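Local structure of Exo-beta-1,3-glucanase (Streptomyces sp. SirexAA-E, 4PEY) at residues 289-294 with 312-317; 264-269 with 285-290; 295-300 with 319-324; 47-52 with 71-76; 332-337 with 369-374. The protein hydrolyses laminarin and laminarioligosaccharides from their non-reducing ends as a secreted exo-beta-1,3-glucanase, releasing glucose and laminaribiose. The protein carries 1 engineered substitution. One frame throughout, in Å; residues are numbered along the deposited sequence. Where two conformers were deposited one is given.

Interaction 1: 289-294 with 312-317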
# COMPACT_ATOMS: atom_id res chain seq x y z
N PRO A 289 12.28 -12.75 -4.39
CA PRO A 289 11.21 -12.54 -5.37
C PRO A 289 10.75 -13.83 -6.02
O PRO A 289 11.55 -14.57 -6.59
CB PRO A 289 11.85 -11.61 -6.41
CG PRO A 289 13.04 -11.00 -5.69
CD PRO A 289 13.53 -12.08 -4.79
N GLY A 290 9.45 -14.10 -5.92
CA GLY A 290 8.88 -15.28 -6.52
C GLY A 290 7.44 -15.42 -6.10
O GLY A 290 6.90 -14.54 -5.42
N VAL A 291 6.82 -16.52 -6.50
CA VAL A 291 5.44 -16.80 -6.15
C VAL A 291 5.41 -18.09 -5.35
O VAL A 291 5.88 -19.14 -5.82
CB VAL A 291 4.56 -16.92 -7.41
CG1 VAL A 291 3.13 -17.30 -7.04
CG2 VAL A 291 4.57 -15.61 -8.19
N TYR A 292 4.85 -18.00 -4.15
CA TYR A 292 4.86 -19.09 -3.18
C TYR A 292 3.47 -19.62 -2.86
O TYR A 292 2.70 -18.94 -2.20
CB TYR A 292 5.54 -18.62 -1.89
CG TYR A 292 6.92 -18.08 -2.12
CD1 TYR A 292 7.14 -16.72 -2.37
CD2 TYR A 292 8.02 -18.93 -2.12
CE1 TYR A 292 8.42 -16.23 -2.60
CE2 TYR A 292 9.29 -18.45 -2.34
CZ TYR A 292 9.49 -17.11 -2.58
OH TYR A 292 10.77 -16.66 -2.80
N HIS A 293 3.15 -20.82 -3.32
CA HIS A 293 1.90 -21.48 -2.92
C HIS A 293 2.09 -22.11 -1.55
O HIS A 293 3.11 -22.74 -1.28
CB HIS A 293 1.48 -22.55 -3.93
CG HIS A 293 0.97 -22.00 -5.22
ND1 HIS A 293 -0.37 -21.89 -5.51
CD2 HIS A 293 1.62 -21.50 -6.30
CE1 HIS A 293 -0.53 -21.36 -6.70
NE2 HIS A 293 0.67 -21.11 -7.21
N VAL A 294 1.10 -21.94 -0.67
CA VAL A 294 1.15 -22.59 0.64
C VAL A 294 -0.13 -23.42 0.86
O VAL A 294 -1.22 -23.00 0.48
CB VAL A 294 1.33 -21.55 1.79
CG1 VAL A 294 2.68 -20.87 1.68
CG2 VAL A 294 0.20 -20.52 1.80
N LEU A 312 8.31 -7.84 -4.89
CA LEU A 312 6.87 -8.15 -4.89
C LEU A 312 6.62 -9.66 -4.73
O LEU A 312 5.73 -10.24 -5.36
CB LEU A 312 6.20 -7.61 -6.17
CG LEU A 312 5.71 -6.15 -6.08
CD1 LEU A 312 4.55 -6.04 -5.09
CD2 LEU A 312 6.83 -5.16 -5.74
N ALA A 313 7.42 -10.27 -3.86
CA ALA A 313 7.22 -11.65 -3.43
C ALA A 313 5.74 -11.88 -3.11
O ALA A 313 5.12 -11.08 -2.41
CB ALA A 313 8.09 -11.97 -2.22
N THR A 314 5.20 -12.97 -3.62
CA THR A 314 3.77 -13.20 -3.61
C THR A 314 3.44 -14.53 -2.96
O THR A 314 4.09 -15.54 -3.23
CB THR A 314 3.22 -13.17 -5.06
OG1 THR A 314 3.42 -11.86 -5.60
CG2 THR A 314 1.73 -13.52 -5.11
N ILE A 315 2.41 -14.52 -2.11
CA ILE A 315 1.94 -15.73 -1.45
C ILE A 315 0.54 -16.07 -1.95
O ILE A 315 -0.36 -15.23 -1.89
CB ILE A 315 1.91 -15.58 0.08
CG1 ILE A 315 3.31 -15.25 0.59
CG2 ILE A 315 1.38 -16.85 0.73
CD1 ILE A 315 3.33 -14.66 1.98
N ILE A 316 0.36 -17.30 -2.44
CA ILE A 316 -0.96 -17.77 -2.84
C ILE A 316 -1.39 -18.90 -1.91
O ILE A 316 -0.74 -19.95 -1.86
CB ILE A 316 -0.99 -18.29 -4.29
CG1 ILE A 316 -0.68 -17.16 -5.28
CG2 ILE A 316 -2.35 -18.94 -4.62
CD1 ILE A 316 -0.44 -17.67 -6.71
N PRO A 317 -2.48 -18.69 -1.16
CA PRO A 317 -2.99 -19.76 -0.31
C PRO A 317 -3.83 -20.76 -1.12
O PRO A 317 -4.81 -20.38 -1.77
CB PRO A 317 -3.84 -19.01 0.72
CG PRO A 317 -4.37 -17.81 -0.05
CD PRO A 317 -3.29 -17.46 -1.06
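I316 lies against H293 and V291 where two parallel strands stack as successive rungs of the right-handed beta-helix of this family 55 glycoside hydrolase. I316 gives more surface to the contact than any other residue. Its CD1 reaches back to V291 CG1 at 3.6 Å. Its CB sits over one face of the H293 imidazole, 4.1 Å from the ring centroid, in a CH-pi contact. H293 CG is anti to its own carbonyl carbon (chi1 -72°), which lays the ring alongside I316. The ring's rotation is fixed as well, since H293 ND1 bonds to D318 OD1.

T314 stands beside V291 on the same face of the strands. Its methine CB meets V291 CG2 at 4.2 Å. T314 OG1 bonds to L312 O within its own segment at 2.8 Å and also to R54, so this buried hydroxyl is satisfied.

Y292, on the other face with I315 and V294, turns its ring edge to A313 CB and to T314 O. Its OH bonds to T288 O. V294 CG2 touches I315 CG2 beside it.

Four backbone hydrogen bonds alternate between the strands, which run 25° apart. The donor of one of them, I316 N, comes from above the Y292 carbonyl plane, 37° out of it. The shortest runs from Y292 N to T314 O, 2.7 Å.

Interaction 2: 264-269 with 285-290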
# COMPACT_ATOMS: atom_id res chain seq x y z
N TYR A 264 15.58 -16.72 7.74
CA TYR A 264 15.38 -17.80 6.78
C TYR A 264 15.13 -17.16 5.42
O TYR A 264 14.18 -16.38 5.26
CB TYR A 264 14.20 -18.70 7.18
CG TYR A 264 13.87 -19.77 6.16
CD1 TYR A 264 14.86 -20.59 5.64
CD2 TYR A 264 12.56 -19.97 5.73
CE1 TYR A 264 14.55 -21.58 4.71
CE2 TYR A 264 12.25 -20.94 4.80
CZ TYR A 264 13.25 -21.75 4.29
OH TYR A 264 12.94 -22.72 3.37
N VAL A 265 16.00 -17.45 4.46
CA VAL A 265 15.89 -16.88 3.13
C VAL A 265 14.99 -17.79 2.31
O VAL A 265 15.40 -18.87 1.88
CB VAL A 265 17.28 -16.73 2.47
CG1 VAL A 265 17.17 -16.19 1.06
CG2 VAL A 265 18.16 -15.81 3.33
N VAL A 266 13.74 -17.35 2.14
CA VAL A 266 12.72 -18.16 1.48
C VAL A 266 12.90 -18.09 -0.03
O VAL A 266 12.99 -17.00 -0.60
CB VAL A 266 11.29 -17.70 1.85
CG1 VAL A 266 10.26 -18.69 1.33
CG2 VAL A 266 11.16 -17.52 3.36
N LYS A 267 12.95 -19.25 -0.66
CA LYS A 267 13.09 -19.35 -2.10
C LYS A 267 12.05 -20.32 -2.65
O LYS A 267 11.52 -21.14 -1.90
CB LYS A 267 14.53 -19.77 -2.46
CG LYS A 267 15.51 -18.61 -2.35
CD LYS A 267 16.95 -19.00 -2.63
CE LYS A 267 17.59 -19.62 -1.42
NZ LYS A 267 19.07 -19.68 -1.59
N PRO A 268 11.72 -20.21 -3.95
CA PRO A 268 10.76 -21.11 -4.59
C PRO A 268 10.99 -22.57 -4.21
O PRO A 268 12.13 -23.04 -4.25
CB PRO A 268 11.02 -20.89 -6.08
CG PRO A 268 11.43 -19.46 -6.15
CD PRO A 268 12.22 -19.19 -4.89
N GLY A 269 9.93 -23.25 -3.80
CA GLY A 269 10.03 -24.62 -3.34
C GLY A 269 9.79 -24.77 -1.85
O GLY A 269 9.45 -25.85 -1.38
N LEU A 285 12.03 -13.88 8.52
CA LEU A 285 11.72 -14.34 7.16
C LEU A 285 12.09 -13.30 6.12
O LEU A 285 11.68 -12.15 6.22
CB LEU A 285 10.23 -14.68 7.03
CG LEU A 285 9.72 -15.81 7.94
CD1 LEU A 285 8.21 -15.95 7.81
CD2 LEU A 285 10.40 -17.13 7.61
N LEU A 286 12.88 -13.71 5.13
CA LEU A 286 13.17 -12.88 3.96
C LEU A 286 12.66 -13.59 2.72
O LEU A 286 13.25 -14.60 2.31
CB LEU A 286 14.68 -12.61 3.84
CG LEU A 286 15.08 -11.66 2.71
CD1 LEU A 286 14.61 -10.24 3.02
CD2 LEU A 286 16.59 -11.70 2.47
N PHE A 287 11.57 -13.08 2.14
CA PHE A 287 11.01 -13.70 0.95
C PHE A 287 11.69 -13.14 -0.30
O PHE A 287 11.50 -11.97 -0.66
CB PHE A 287 9.49 -13.47 0.86
CG PHE A 287 8.70 -14.20 1.91
CD1 PHE A 287 8.55 -13.67 3.18
CD2 PHE A 287 8.09 -15.42 1.62
CE1 PHE A 287 7.81 -14.34 4.14
CE2 PHE A 287 7.37 -16.10 2.58
CZ PHE A 287 7.22 -15.56 3.84
N THR A 288 12.49 -13.97 -0.96
CA THR A 288 13.12 -13.56 -2.21
C THR A 288 12.03 -13.48 -3.29
O THR A 288 10.95 -14.07 -3.12
CB THR A 288 14.25 -14.53 -2.60
OG1 THR A 288 13.72 -15.83 -2.86
CG2 THR A 288 15.28 -14.62 -1.49
N PRO A 289 12.28 -12.75 -4.39
CA PRO A 289 11.21 -12.54 -5.37
C PRO A 289 10.75 -13.83 -6.02
O PRO A 289 11.55 -14.57 -6.59
CB PRO A 289 11.85 -11.61 -6.41
CG PRO A 289 13.04 -11.00 -5.69
CD PRO A 289 13.53 -12.08 -4.79
N GLY A 290 9.45 -14.10 -5.92
CA GLY A 290 8.88 -15.28 -6.52
C GLY A 290 7.44 -15.42 -6.10
O GLY A 290 6.90 -14.54 -5.42
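T288 grips V266 O twice, through its backbone N at 3.1 Å and its hydroxyl OG1 at 2.6 Å. Both donors lie in the carbonyl plane, and OG1 sits on a lone pair. The hydroxyl gets there because OG1 is placed between the backbone N and the carbonyl carbon (chi1 63°). Of this pair of hydrogen bonds, the one from T288 N continues the backbone ladder past the end of the regular strands. Two further backbone bonds make up that ladder: L286 N to Y264 O, which is nearly straight at 177°, and V266 N to L286 O.

The apolar contacts fall on two faces. On one, V266 and F287 lie side by side. V266 CG2 stands over one face of the F287 ring in a CH-pi contact, 4.2 Å from the centroid, while V266 CG1 reaches CD2 of the same ring. Further along this face, L285 CD2 meets the edge of the Y264 ring at CD2, 4.0 Å away. On the other face V265 lies beside L286, and V265 CG1 also reaches T288 CG2, just past the strand, at 3.5 Å, the side chains crossing at about a right angle.

Among the outer partners, helix 272-280 covers Y264 and L285, and K267 NZ bonds to D19 O. V266 and P268 both rest against Y292. Strand 263-266, helix 272-280 and strand 284-287 form a beta-alpha-beta unit, and its two parallel strands begin the second beta-helix domain.

Interaction 3: 295-300 with 319-324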
# COMPACT_ATOMS: atom_id res chain seq x y z
N ASP A 295 0.02 -24.60 1.45
CA ASP A 295 -1.14 -25.46 1.68
C ASP A 295 -1.67 -25.35 3.11
O ASP A 295 -2.65 -25.99 3.48
CB ASP A 295 -0.82 -26.92 1.34
CG ASP A 295 0.24 -27.52 2.23
OD1 ASP A 295 0.90 -26.78 2.99
OD2 ASP A 295 0.42 -28.76 2.17
N GLN A 296 -0.99 -24.53 3.90
CA GLN A 296 -1.44 -24.19 5.25
C GLN A 296 -0.98 -22.76 5.54
O GLN A 296 -0.06 -22.27 4.89
CB GLN A 296 -0.90 -25.17 6.29
CG GLN A 296 0.61 -25.13 6.42
CD GLN A 296 1.14 -26.11 7.44
OE1 GLN A 296 1.08 -25.87 8.65
NE2 GLN A 296 1.68 -27.23 6.96
N PRO A 297 -1.61 -22.10 6.53
CA PRO A 297 -1.18 -20.72 6.79
C PRO A 297 0.27 -20.59 7.24
O PRO A 297 0.79 -21.44 7.97
CB PRO A 297 -2.12 -20.28 7.93
CG PRO A 297 -3.32 -21.15 7.79
CD PRO A 297 -2.80 -22.47 7.32
N ILE A 298 0.92 -19.52 6.79
CA ILE A 298 2.16 -19.09 7.39
C ILE A 298 1.81 -18.48 8.74
O ILE A 298 0.98 -17.57 8.82
CB ILE A 298 2.91 -18.06 6.50
CG1 ILE A 298 3.38 -18.74 5.21
CG2 ILE A 298 4.06 -17.41 7.26
CD1 ILE A 298 3.73 -17.76 4.11
N GLU A 299 2.42 -19.01 9.80
CA GLU A 299 2.11 -18.58 11.16
C GLU A 299 3.29 -17.86 11.78
O GLU A 299 4.38 -18.42 11.90
CB GLU A 299 1.71 -19.79 12.02
CG GLU A 299 0.51 -20.52 11.46
CD GLU A 299 -0.16 -21.43 12.46
OE1 GLU A 299 0.39 -21.58 13.58
OE2 GLU A 299 -1.22 -21.99 12.13
N ILE A 300 3.07 -16.61 12.15
CA ILE A 300 4.09 -15.82 12.83
C ILE A 300 3.63 -15.55 14.25
O ILE A 300 2.83 -14.65 14.49
CB ILE A 300 4.37 -14.50 12.08
CG1 ILE A 300 4.80 -14.78 10.64
CG2 ILE A 300 5.43 -13.67 12.81
CD1 ILE A 300 5.00 -13.54 9.81
N ASN A 319 -6.20 -24.40 -1.34
CA ASN A 319 -7.15 -25.16 -0.53
C ASN A 319 -7.99 -24.30 0.42
O ASN A 319 -8.48 -24.79 1.44
CB ASN A 319 -6.43 -26.23 0.29
CG ASN A 319 -5.47 -27.07 -0.54
OD1 ASN A 319 -5.69 -27.29 -1.73
ND2 ASN A 319 -4.40 -27.51 0.09
N GLY A 320 -8.14 -23.03 0.08
CA GLY A 320 -8.98 -22.14 0.87
C GLY A 320 -8.41 -21.71 2.20
O GLY A 320 -9.13 -21.17 3.04
N VAL A 321 -7.11 -21.94 2.43
CA VAL A 321 -6.54 -21.57 3.72
C VAL A 321 -6.26 -20.08 3.80
O VAL A 321 -6.27 -19.35 2.81
CB VAL A 321 -5.23 -22.35 4.03
CG1 VAL A 321 -5.46 -23.85 3.94
CG2 VAL A 321 -4.08 -21.91 3.12
N THR A 322 -6.03 -19.62 5.02
CA THR A 322 -5.56 -18.27 5.27
C THR A 322 -4.06 -18.22 4.90
O THR A 322 -3.33 -19.15 5.23
CB THR A 322 -5.80 -17.90 6.75
OG1 THR A 322 -7.20 -18.00 7.03
CG2 THR A 322 -5.30 -16.50 7.08
N ALA A 323 -3.62 -17.18 4.20
CA ALA A 323 -2.22 -17.11 3.77
C ALA A 323 -1.27 -16.81 4.93
O ALA A 323 -0.18 -17.39 5.03
CB ALA A 323 -2.04 -16.06 2.67
N LEU A 324 -1.67 -15.87 5.78
CA LEU A 324 -0.79 -15.36 6.82
C LEU A 324 -1.57 -15.10 8.11
O LEU A 324 -2.56 -14.38 8.09
CB LEU A 324 -0.11 -14.07 6.36
CG LEU A 324 0.81 -13.38 7.36
CD1 LEU A 324 1.97 -14.29 7.73
CD2 LEU A 324 1.30 -12.06 6.80
O HOH W 1 -4.78 -27.50 3.07
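P297 fits its ring against the bend of the chain at V321 and T322. The ring lies over T322 O, with P297 CG 3.2 Å from that oxygen. P297 CA is also close to T322 O, at 3.1 Å, in a strongly bent CA-H...O contact. T322 O is buried here and has no conventional hydrogen-bond partner in the model. At the other end of the ring, P297 CD meets V321 CB at 4.1 Å. An alanine in place of P297 would probably leave a gap beside V321 and uncover part of T322 O.

V321 is the bump from the other segment. Its two methyls press side by side on the backbone of 295-296: CG1 comes to D295 O at 3.6 Å, and CG2 lies against Q296 CA and C. V321 CG1 is anti to the carbonyl carbon (chi1 -55°), which leaves CG2 between the backbone N and the carbonyl carbon, against Q296.

The two segments are neighbouring coils of the parallel beta-helix, at the point where each enters a strand. The ladder starts with I298 N to A323 O, a 3.0 Å bond whose donor stands 43° out of the carbonyl plane. Next comes the parallel bridge of I298 with L324. L324 CG is anti to the backbone N (chi1 178°), and its CD1 fills the hollow between I298 CG2 and I300 CD1, 3.8 Å from each. Helix 272-280 covers I298 from outside the pair.

At the exposed edge a water bridges the segments. It donates to D295 O at 2.6 Å and accepts from N319 ND2.

Interaction 4: 47-52 with 71-76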
# COMPACT_ATOMS: atom_id res chain seq x y z
N SER A 47 4.78 -4.57 -19.65
CA SER A 47 3.34 -4.80 -19.76
C SER A 47 2.93 -6.13 -19.15
O SER A 47 1.85 -6.65 -19.43
CB SER A 47 2.90 -4.73 -21.23
OG SER A 47 3.58 -5.69 -22.01
N ASN A 48 3.79 -6.68 -18.30
CA ASN A 48 3.55 -7.99 -17.69
C ASN A 48 2.67 -7.87 -16.44
O ASN A 48 3.10 -8.18 -15.33
CB ASN A 48 4.89 -8.65 -17.34
CG ASN A 48 4.78 -10.15 -17.15
OD1 ASN A 48 3.70 -10.74 -17.29
ND2 ASN A 48 5.90 -10.78 -16.85
N GLN A 49 1.43 -7.42 -16.64
CA GLN A 49 0.59 -7.02 -15.51
C GLN A 49 0.23 -8.19 -14.59
O GLN A 49 0.13 -8.01 -13.37
CB GLN A 49 -0.70 -6.33 -16.00
CG GLN A 49 -1.59 -5.90 -14.84
CD GLN A 49 -2.74 -4.98 -15.22
OE1 GLN A 49 -3.46 -4.50 -14.34
NE2 GLN A 49 -2.94 -4.74 -16.50
N PHE A 50 0.05 -9.38 -15.16
CA PHE A 50 -0.40 -10.51 -14.36
C PHE A 50 0.51 -11.74 -14.42
O PHE A 50 0.11 -12.83 -14.01
CB PHE A 50 -1.82 -10.91 -14.77
CG PHE A 50 -2.85 -9.84 -14.51
CD1 PHE A 50 -3.19 -9.50 -13.20
CD2 PHE A 50 -3.48 -9.18 -15.56
CE1 PHE A 50 -4.14 -8.52 -12.94
CE2 PHE A 50 -4.43 -8.19 -15.30
CZ PHE A 50 -4.76 -7.87 -14.00
N GLY A 51 1.73 -11.57 -14.91
CA GLY A 51 2.66 -12.68 -15.01
C GLY A 51 3.21 -13.09 -13.65
O GLY A 51 2.97 -12.42 -12.65
N THR A 52 3.96 -14.19 -13.63
CA THR A 52 4.50 -14.72 -12.39
C THR A 52 5.98 -14.38 -12.18
O THR A 52 6.55 -14.72 -11.14
CB THR A 52 4.32 -16.24 -12.31
OG1 THR A 52 4.85 -16.86 -13.49
CG2 THR A 52 2.84 -16.60 -12.17
N ILE A 71 11.02 1.20 -14.39
CA ILE A 71 10.49 0.18 -13.50
C ILE A 71 9.15 -0.35 -14.00
O ILE A 71 8.17 0.40 -14.05
CB ILE A 71 10.35 0.73 -12.06
CG1 ILE A 71 11.66 1.41 -11.61
CG2 ILE A 71 9.92 -0.37 -11.11
CD1 ILE A 71 12.90 0.51 -11.66
N GLY A 72 9.12 -1.62 -14.39
CA GLY A 72 7.89 -2.27 -14.83
C GLY A 72 7.16 -2.98 -13.70
O GLY A 72 7.42 -2.72 -12.53
N PHE A 73 6.23 -3.87 -14.06
CA PHE A 73 5.49 -4.64 -13.07
C PHE A 73 6.41 -5.53 -12.24
O PHE A 73 7.43 -6.01 -12.74
CB PHE A 73 4.41 -5.50 -13.74
CG PHE A 73 3.22 -4.72 -14.22
CD1 PHE A 73 3.15 -4.25 -15.52
CD2 PHE A 73 2.17 -4.44 -13.34
CE1 PHE A 73 2.05 -3.53 -15.96
CE2 PHE A 73 1.06 -3.72 -13.77
CZ PHE A 73 1.00 -3.26 -15.07
N TYR A 74 6.03 -5.75 -10.98
CA TYR A 74 6.69 -6.70 -10.07
C TYR A 74 8.20 -6.51 -10.04
O TYR A 74 8.97 -7.47 -10.00
CB TYR A 74 6.37 -8.14 -10.46
CG TYR A 74 4.89 -8.42 -10.62
CD1 TYR A 74 4.04 -8.48 -9.51
CD2 TYR A 74 4.34 -8.63 -11.88
CE1 TYR A 74 2.68 -8.74 -9.66
CE2 TYR A 74 2.99 -8.89 -12.04
CZ TYR A 74 2.17 -8.95 -10.93
OH TYR A 74 0.83 -9.20 -11.12
N THR A 75 8.62 -5.25 -10.02
CA THR A 75 10.02 -4.90 -9.93
C THR A 75 10.21 -3.96 -8.74
O THR A 75 9.55 -2.92 -8.67
CB THR A 75 10.52 -4.23 -11.23
OG1 THR A 75 10.29 -5.12 -12.34
CG2 THR A 75 11.99 -3.93 -11.15
N SER A 76 11.08 -4.33 -7.81
CA SER A 76 11.50 -3.42 -6.75
C SER A 76 12.89 -2.91 -7.07
O SER A 76 13.71 -3.63 -7.66
CB SER A 76 11.50 -4.10 -5.37
OG SER A 76 12.38 -5.21 -5.34
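F73 lies flat beneath the backbone of Q49. The CA of Q49 stands 3.5 Å from the ring centroid and only 2° off the ring normal, a CH-pi contact made by the main chain. The Q49 side chain continues over the same ring, with CG 3.6 Å from F73 CE2. Its amide plane is turned just 16° from the ring. Q49 CG is anti to the backbone N (chi1 -180°), and the extended chain carries the amide on to H406 and Q106.

Y74 reaches the loop with its tip. The Y74 OH, which is also bonded to R374 NH1, donates to Q49 O at 2.6 Å, tilted out of the carbonyl plane. N48 O lies at the edge of the Y74 ring, 3.4 Å from CE2, and 3.4 Å from F73 CB. N48 is the centre of an inverse gamma turn, and F73 and Y74 are the middle residues of a type II turn, so two tight turns meet here. A leucine in place of F73 would probably lose the flat platform under Q49 and leave its side chain less firmly placed.

The contact borders the sugar-binding region: the F50 side chain is about 4 Å from that of W402, which binds substrate, and that of Q49 about 6 Å from a bound glucose unit.

W99 meets the F73 ring edge-to-face, while R110 and R54 make cation-pi contacts with F73 and Y74 respectively. Segment 47-52 links helix 34-45 to strand 55-59, and the turn 72-75 leads into the neighbouring strand 75-79.

Interaction 5: 332-337 with 369-374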
# COMPACT_ATOMS: atom_id res chain seq x y z
N VAL A 332 5.61 -7.58 15.49
CA VAL A 332 5.79 -8.27 14.22
C VAL A 332 5.73 -7.24 13.09
O VAL A 332 4.92 -6.32 13.14
CB VAL A 332 4.74 -9.39 14.03
CG1 VAL A 332 4.70 -9.90 12.59
CG2 VAL A 332 5.04 -10.53 15.00
N LYS A 333 6.62 -7.37 12.12
CA LYS A 333 6.73 -6.40 11.03
C LYS A 333 6.63 -7.13 9.70
O LYS A 333 7.60 -7.75 9.24
CB LYS A 333 8.04 -5.61 11.14
CG LYS A 333 8.18 -4.89 12.49
CD LYS A 333 9.60 -4.40 12.78
CE LYS A 333 9.73 -3.90 14.22
NZ LYS A 333 9.88 -4.99 15.24
N VAL A 334 5.44 -7.08 9.11
CA VAL A 334 5.20 -7.70 7.81
C VAL A 334 5.35 -6.61 6.77
O VAL A 334 4.76 -5.54 6.90
CB VAL A 334 3.79 -8.33 7.72
CG1 VAL A 334 3.61 -9.05 6.39
CG2 VAL A 334 3.56 -9.28 8.88
N ALA A 335 6.17 -6.86 5.74
CA ALA A 335 6.51 -5.79 4.80
C ALA A 335 6.76 -6.29 3.39
O ALA A 335 7.54 -7.22 3.19
CB ALA A 335 7.75 -5.04 5.30
N GLY A 336 6.12 -5.65 2.41
CA GLY A 336 6.47 -5.87 1.01
C GLY A 336 6.05 -7.19 0.43
O GLY A 336 6.81 -7.81 -0.31
N LEU A 337 4.83 -7.62 0.76
CA LEU A 337 4.29 -8.88 0.25
C LEU A 337 2.97 -8.67 -0.47
O LEU A 337 2.15 -7.87 -0.02
CB LEU A 337 4.08 -9.88 1.39
CG LEU A 337 5.35 -10.34 2.12
CD1 LEU A 337 4.99 -11.06 3.41
CD2 LEU A 337 6.16 -11.25 1.21
N GLN A 369 3.05 -3.28 6.32
CA GLN A 369 3.55 -2.20 5.46
C GLN A 369 3.78 -2.70 4.04
O GLN A 369 4.45 -3.71 3.86
CB GLN A 369 4.85 -1.63 6.03
CG GLN A 369 4.64 -0.85 7.30
CD GLN A 369 5.94 -0.41 7.92
OE1 GLN A 369 6.73 -1.24 8.39
NE2 GLN A 369 6.17 0.90 7.94
N ASP A 370 3.24 -1.99 3.05
CA ASP A 370 3.34 -2.45 1.66
C ASP A 370 2.90 -3.90 1.60
O ASP A 370 3.58 -4.75 1.02
CB ASP A 370 4.77 -2.31 1.10
CG ASP A 370 5.25 -0.87 1.08
OD1 ASP A 370 4.42 0.06 1.13
OD2 ASP A 370 6.48 -0.67 0.98
N VAL A 371 1.77 -4.18 2.23
CA VAL A 371 1.11 -5.46 2.11
C VAL A 371 -0.06 -5.24 1.16
O VAL A 371 -0.92 -4.38 1.37
CB VAL A 371 0.64 -6.00 3.47
CG1 VAL A 371 -0.26 -7.22 3.28
CG2 VAL A 371 1.86 -6.34 4.33
N PHE A 372 -0.05 -6.00 0.07
CA PHE A 372 -1.05 -5.85 -0.97
C PHE A 372 -1.84 -7.14 -1.06
O PHE A 372 -1.30 -8.23 -0.86
CB PHE A 372 -0.38 -5.50 -2.30
CG PHE A 372 0.62 -4.38 -2.17
CD1 PHE A 372 0.26 -3.18 -1.58
CD2 PHE A 372 1.94 -4.55 -2.59
CE1 PHE A 372 1.17 -2.15 -1.42
CE2 PHE A 372 2.86 -3.51 -2.45
CZ PHE A 372 2.48 -2.32 -1.86
N VAL A 373 -3.14 -7.02 -1.33
CA VAL A 373 -3.97 -8.20 -1.51
C VAL A 373 -4.68 -8.09 -2.85
O VAL A 373 -5.14 -7.02 -3.22
CB VAL A 373 -5.00 -8.35 -0.37
CG1 VAL A 373 -5.88 -9.58 -0.60
CG2 VAL A 373 -4.27 -8.45 0.97
N ARG A 374 -4.71 -9.20 -3.59
CA ARG A 374 -5.39 -9.26 -4.87
C ARG A 374 -6.35 -10.44 -4.89
O ARG A 374 -5.98 -11.55 -4.47
CB ARG A 374 -4.39 -9.40 -6.02
CG ARG A 374 -5.06 -9.69 -7.36
CD ARG A 374 -4.07 -9.59 -8.51
NE ARG A 374 -3.12 -10.70 -8.52
CZ ARG A 374 -1.94 -10.66 -9.14
NH1 ARG A 374 -1.56 -9.56 -9.78
NH2 ARG A 374 -1.13 -11.72 -9.12
O HOH W 2 5.86 -3.78 8.95
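A335 and Q369 pair in parallel, both chains turn a corner at G336 and D370, and pairing resumes through L337 and F372, with bonds from Q369 N to V334 O and from G336 N to Q369 O, both 2.9 Å, before the corner, a weak one from L337 N to D370 O, and a nearly straight one (171°) from F372 N to L337 O past it.

Few side chains meet directly. V334 CG1 touches V371 CG2 at 3.8 Å across the inside of the corner, the two valines meeting at a slant. V334 CG1 is anti to the backbone N (chi1 -176°), which directs it at V371. At the corners, where G336 and D370 both have positive phi and stack, D370 CB lies 3.8 Å from G336 N. Q369 runs extended beyond CG, and a water lies within bonding distance of both its OE1 and V334 O. Its NE2 goes to D397. The D370 carboxylate forms a salt bridge with R135 through OD2 and a hydrogen bond with H398 at OD1, so its buried charge is compensated and probably kept. The F372 ring lies over the carbonyl carbon of D370 and meets H398 edge-to-face. The F372 side chain is about 7 Å from those of the substrate-binding residues Q130 and W402.

Stacked corners of this kind join the faces of a right-handed parallel beta-helix. The two coils joined here lie between strands 306-309 and 314-317 on one side and strands 395-397 and 399-403 on the other.

In the fold
From the N terminus, interaction 4 comes first and closes the loop over strands 55-59, 62-65 and 67-70 in the first domain. Interaction 2 then closes the short crossover through helix 272-280. Interaction 1 begins where it ends, sharing P289 and G290, and Y292 packs on K267 and P268. Interactions 1 and 3 cross: 295-300 follows 289-294, and 319-324 follows 312-317, so they bind the same two coils on successive faces. I315 and I298 meet inside. Interaction 5 follows and stacks the next coils; its L337 touches F287 and I315. R374 returns to Y74 of interaction 4, tying the two domains together near the substrate site.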